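Local coordinates for protein SOXA (Paracoccus denitrificans, PDB 2C1D) that forms, with its partner SoxX, a heme enzyme that joins thiosulfate to a cysteine of the sulfur carrier SoxYZ, starting sulfur oxidation, at residues K106-I109 with M110-V114. Residues are numbered along the deposited sequence; the frame is centred on the assembly and turned at random.
With HEC (heme c), chain I.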
ATOM      1  N   LYS A 106      16.702   5.489  20.495  1.00 26.70           N
ATOM      2  CA  LYS A 106      16.291   4.486  19.505  1.00 27.38           C
ATOM      3  C   LYS A 106      15.007   4.918  18.781  1.00 27.20           C
ATOM      4  O   LYS A 106      14.098   5.491  19.395  1.00 25.96           O
ATOM      5  CB  LYS A 106      16.046   3.139  20.175  1.00 28.11           C
ATOM      6  CG  LYS A 106      17.233   2.626  20.984  1.00 31.22           C
ATOM      7  CD  LYS A 106      17.156   1.137  21.233  1.00 35.45           C
ATOM      8  CE  LYS A 106      16.709   0.757  22.613  1.00 38.76           C
ATOM      9  NZ  LYS A 106      17.561  -0.416  23.109  1.00 39.31           N
ATOM     10  N   LEU A 107      14.926   4.646  17.474  1.00 27.32           N
ATOM     11  CA  LEU A 107      13.645   4.741  16.761  1.00 26.44           C
ATOM     12  C   LEU A 107      12.648   3.719  17.335  1.00 26.18           C
ATOM     13  O   LEU A 107      12.940   2.530  17.410  1.00 25.08           O
ATOM     14  CB  LEU A 107      13.789   4.513  15.264  1.00 26.93           C
ATOM     15  CG  LEU A 107      12.503   4.729  14.434  1.00 26.90           C
ATOM     16  CD1 LEU A 107      12.013   6.152  14.591  1.00 25.62           C
ATOM     17  CD2 LEU A 107      12.717   4.423  12.942  1.00 28.55           C
ATOM     18  N   MET A 108      11.462   4.194  17.709  1.00 24.80           N
ATOM     19  CA  MET A 108      10.421   3.339  18.240  1.00 24.83           C
ATOM     20  C   MET A 108       9.152   3.497  17.407  1.00 24.24           C
ATOM     21  O   MET A 108       8.756   4.612  17.119  1.00 23.43           O
ATOM     22  CB  MET A 108      10.124   3.705  19.697  1.00 24.35           C
ATOM     23  CG  MET A 108      11.339   3.690  20.615  1.00 24.96           C
ATOM     24  SD  MET A 108      11.843   2.043  21.005  1.00 27.77           S
ATOM     25  CE  MET A 108      10.766   1.555  22.358  1.00 27.84           C
ATOM     26  N   ILE A 109       8.576   2.372  16.985  1.00 23.75           N
ATOM     27  CA  ILE A 109       7.174   2.314  16.596  1.00 23.71           C
ATOM     28  C   ILE A 109       6.444   1.868  17.838  1.00 23.49           C
ATOM     29  O   ILE A 109       7.069   1.461  18.810  1.00 22.95           O
ATOM     30  CB  ILE A 109       6.912   1.358  15.392  1.00 23.65           C
ATOM     31  CG1 ILE A 109       7.280  -0.098  15.715  1.00 24.08           C
ATOM     32  CG2 ILE A 109       7.685   1.848  14.195  1.00 23.06           C
ATOM     33  CD1 ILE A 109       7.070  -1.082  14.580  1.00 25.06           C
ATOM     34  N   MET A 110       5.127   1.942  17.813  1.00 23.13           N
ATOM     35  CA  MET A 110       4.344   1.750  19.008  1.00 22.65           C
ATOM     36  C   MET A 110       4.536   0.353  19.529  1.00 23.31           C
ATOM     37  O   MET A 110       4.605   0.146  20.744  1.00 23.48           O
ATOM     38  CB  MET A 110       2.867   2.027  18.745  1.00 23.20           C
ATOM     39  CG  MET A 110       2.022   2.147  20.032  1.00 22.47           C
ATOM     40  SD  MET A 110       2.457   3.615  20.984  1.00 24.72           S
ATOM     41  CE  MET A 110       1.695   4.826  20.000  1.00 24.09           C
ATOM     42  N   GLU A 111       4.641  -0.600  18.603  1.00 23.75           N
ATOM     43  CA  GLU A 111       4.869  -1.998  18.912  1.00 24.67           C
ATOM     44  C   GLU A 111       6.127  -2.170  19.788  1.00 25.14           C
ATOM     45  O   GLU A 111       6.158  -3.030  20.663  1.00 25.64           O
ATOM     46  CB  GLU A 111       5.028  -2.814  17.618  1.00 24.85           C
ATOM     47  CG  GLU A 111       3.761  -3.006  16.804  1.00 24.32           C
ATOM     48  CD  GLU A 111       3.530  -1.934  15.756  1.00 25.46           C
ATOM     49  OE1 GLU A 111       3.924  -0.759  15.971  1.00 26.79           O
ATOM     50  OE2 GLU A 111       2.913  -2.256  14.722  1.00 26.23           O
ATOM     51  N   ASP A 112       7.158  -1.363  19.549  1.00 24.61           N
ATOM     52  CA  ASP A 112       8.361  -1.447  20.372  1.00 24.96           C
ATOM     53  C   ASP A 112       8.106  -0.980  21.802  1.00 24.42           C
ATOM     54  O   ASP A 112       8.638  -1.563  22.710  1.00 23.86           O
ATOM     55  CB  ASP A 112       9.504  -0.629  19.807  1.00 24.77           C
ATOM     56  CG  ASP A 112       9.927  -1.078  18.438  1.00 27.22           C
ATOM     57  OD1 ASP A 112      10.075  -2.309  18.199  1.00 24.69           O
ATOM     58  OD2 ASP A 112      10.165  -0.234  17.549  1.00 27.46           O
ATOM     59  N   TYR A 113       7.345   0.096  22.021  1.00 24.63           N
ATOM     60  CA  TYR A 113       7.063   0.494  23.411  1.00 24.48           C
ATOM     61  C   TYR A 113       6.242  -0.569  24.121  1.00 25.33           C
ATOM     62  O   TYR A 113       6.515  -0.912  25.269  1.00 25.53           O
ATOM     63  CB  TYR A 113       6.316   1.825  23.482  1.00 25.33           C
ATOM     64  CG  TYR A 113       7.135   3.080  23.271  1.00 24.06           C
ATOM     65  CD1 TYR A 113       6.693   4.079  22.406  1.00 24.18           C
ATOM     66  CD2 TYR A 113       8.319   3.289  23.965  1.00 24.09           C
ATOM     67  CE1 TYR A 113       7.419   5.233  22.212  1.00 23.36           C
ATOM     68  CE2 TYR A 113       9.060   4.451  23.796  1.00 21.99           C
ATOM     69  CZ  TYR A 113       8.606   5.420  22.914  1.00 25.26           C
ATOM     70  OH  TYR A 113       9.324   6.571  22.749  1.00 21.65           O
ATOM     71  N   VAL A 114       5.234  -1.107  23.446  1.00 24.91           N
ATOM     72  CA  VAL A 114       4.373  -2.091  24.081  1.00 25.58           C
ATOM     73  C   VAL A 114       5.253  -3.289  24.465  1.00 25.67           C
ATOM     74  O   VAL A 114       5.239  -3.712  25.599  1.00 25.82           O
ATOM     75  CB  VAL A 114       3.186  -2.509  23.170  1.00 25.25           C
ATOM     76  CG1 VAL A 114       2.412  -3.629  23.777  1.00 24.88           C
ATOM     77  CG2 VAL A 114       2.253  -1.297  22.907  1.00 25.94           C
TER
HETATM   78 FE   HEC I1291       4.599   0.681  30.194  1.00 26.59          FE
HETATM   79  CHA HEC I1291       6.589   3.257  28.902  1.00 26.00           C
HETATM   80  CHB HEC I1291       2.678   0.802  27.458  1.00 26.08           C
HETATM   81  CHC HEC I1291       2.942  -2.023  31.372  1.00 27.07           C
HETATM   82  CHD HEC I1291       6.102   1.123  33.253  1.00 26.23           C
HETATM   83  NA  HEC I1291       4.631   1.837  28.522  1.00 25.26           N
HETATM   84  C1A HEC I1291       5.505   2.839  28.176  1.00 25.93           C
HETATM   85  C2A HEC I1291       5.124   3.345  26.891  1.00 24.97           C
HETATM   86  C3A HEC I1291       4.044   2.661  26.495  1.00 25.94           C
HETATM   87  C4A HEC I1291       3.725   1.676  27.502  1.00 24.61           C
HETATM   88  CMA HEC I1291       3.271   2.830  25.182  1.00 26.61           C
HETATM   89  CAA HEC I1291       5.860   4.477  26.149  1.00 25.93           C
HETATM   90  CBA HEC I1291       5.538   5.773  26.868  1.00 25.44           C
HETATM   91  CGA HEC I1291       6.354   6.965  26.395  1.00 26.56           C
HETATM   92  O1A HEC I1291       7.471   6.809  25.850  1.00 24.75           O
HETATM   93  O2A HEC I1291       5.827   8.091  26.608  1.00 22.40           O
HETATM   94  NB  HEC I1291       3.048  -0.401  29.541  1.00 27.19           N
HETATM   95  C1B HEC I1291       2.448  -0.245  28.313  1.00 26.44           C
HETATM   96  C2B HEC I1291       1.573  -1.390  28.105  1.00 26.18           C
HETATM   97  C3B HEC I1291       1.638  -2.170  29.191  1.00 25.26           C
HETATM   98  C4B HEC I1291       2.573  -1.555  30.123  1.00 26.65           C
HETATM   99  CMB HEC I1291       0.671  -1.589  26.870  1.00 27.79           C
HETATM  100  CAB HEC I1291       0.869  -3.512  29.421  1.00 27.21           C
HETATM  101  CBB HEC I1291       1.091  -4.405  28.407  1.00 27.52           C
HETATM  102  NC  HEC I1291       4.531  -0.255  32.023  1.00 27.21           N
HETATM  103  C1C HEC I1291       3.834  -1.420  32.252  1.00 28.51           C
HETATM  104  C2C HEC I1291       4.095  -1.816  33.623  1.00 27.94           C
HETATM  105  C3C HEC I1291       5.070  -1.015  34.118  1.00 29.74           C
HETATM  106  C4C HEC I1291       5.286   0.033  33.134  1.00 27.16           C
HETATM  107  CMC HEC I1291       3.624  -3.165  34.212  1.00 26.44           C
HETATM  108  CAC HEC I1291       5.737  -1.061  35.535  1.00 31.78           C
HETATM  109  CBC HEC I1291       6.279  -2.219  35.975  1.00 32.42           C
HETATM  110  ND  HEC I1291       6.108   1.998  30.941  1.00 24.45           N
HETATM  111  C1D HEC I1291       6.591   1.924  32.245  1.00 26.16           C
HETATM  112  C2D HEC I1291       7.726   2.816  32.380  1.00 25.34           C
HETATM  113  C3D HEC I1291       7.900   3.467  31.019  1.00 25.40           C
HETATM  114  C4D HEC I1291       6.843   2.907  30.193  1.00 27.19           C
HETATM  115  CMD HEC I1291       8.605   3.079  33.617  1.00 27.12           C
HETATM  116  CAD HEC I1291       8.961   4.498  30.602  1.00 23.59           C
HETATM  117  CBD HEC I1291       8.448   5.874  30.897  1.00 23.56           C
HETATM  118  CGD HEC I1291       9.400   6.945  30.368  1.00 23.81           C
HETATM  119  O1D HEC I1291       9.439   8.062  30.965  1.00 25.33           O
HETATM  120  O2D HEC I1291      10.084   6.677  29.355  1.00 25.06           O
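M110 opens helix 110-122 directly after the N-cap residue I109, its side chain turned to L93 and to L138 and I141 of helix 132-143. E111 bends at chi2 (91°), which brings OE1 alongside the aliphatic branch of I109, 3.4 Å from CG1. D112 ties the turn twice: its N donates to I109 O (2.9 Å), and its OD2 accepts from I109 N (3.1 Å) at 160°, on the anti side and tilted 30° out of the carboxylate plane. OD2 also forms a salt bridge with K242. Y113, one helical turn before the axial iron ligand C117, lies between M108 and heme c in the cytochrome c domain. M108 CB sits over one ring face, 4.1 Å from the centroid, in a CH-pi contact, with SD farther off in a Met-aromatic contact; heme CAA lies 3.4 Å above the opposite face. Bends at chi2 and chi3 of M108 fold CE back to Y113 CD2 (3.4 Å). Y113 OH is hydrogen-bonded to D101 OD2 and R99 NE. Replacing Y113 by alanine is likely to leave M108 and the heme propionate without the ring between them, and D101 and R99 without its hydroxyl. The D112 carboxylate grips I109 N, consistent with a stabilised helix start, its charge probably balanced by K242, while an aromatic ring joins strand 107-108 to the heme edge.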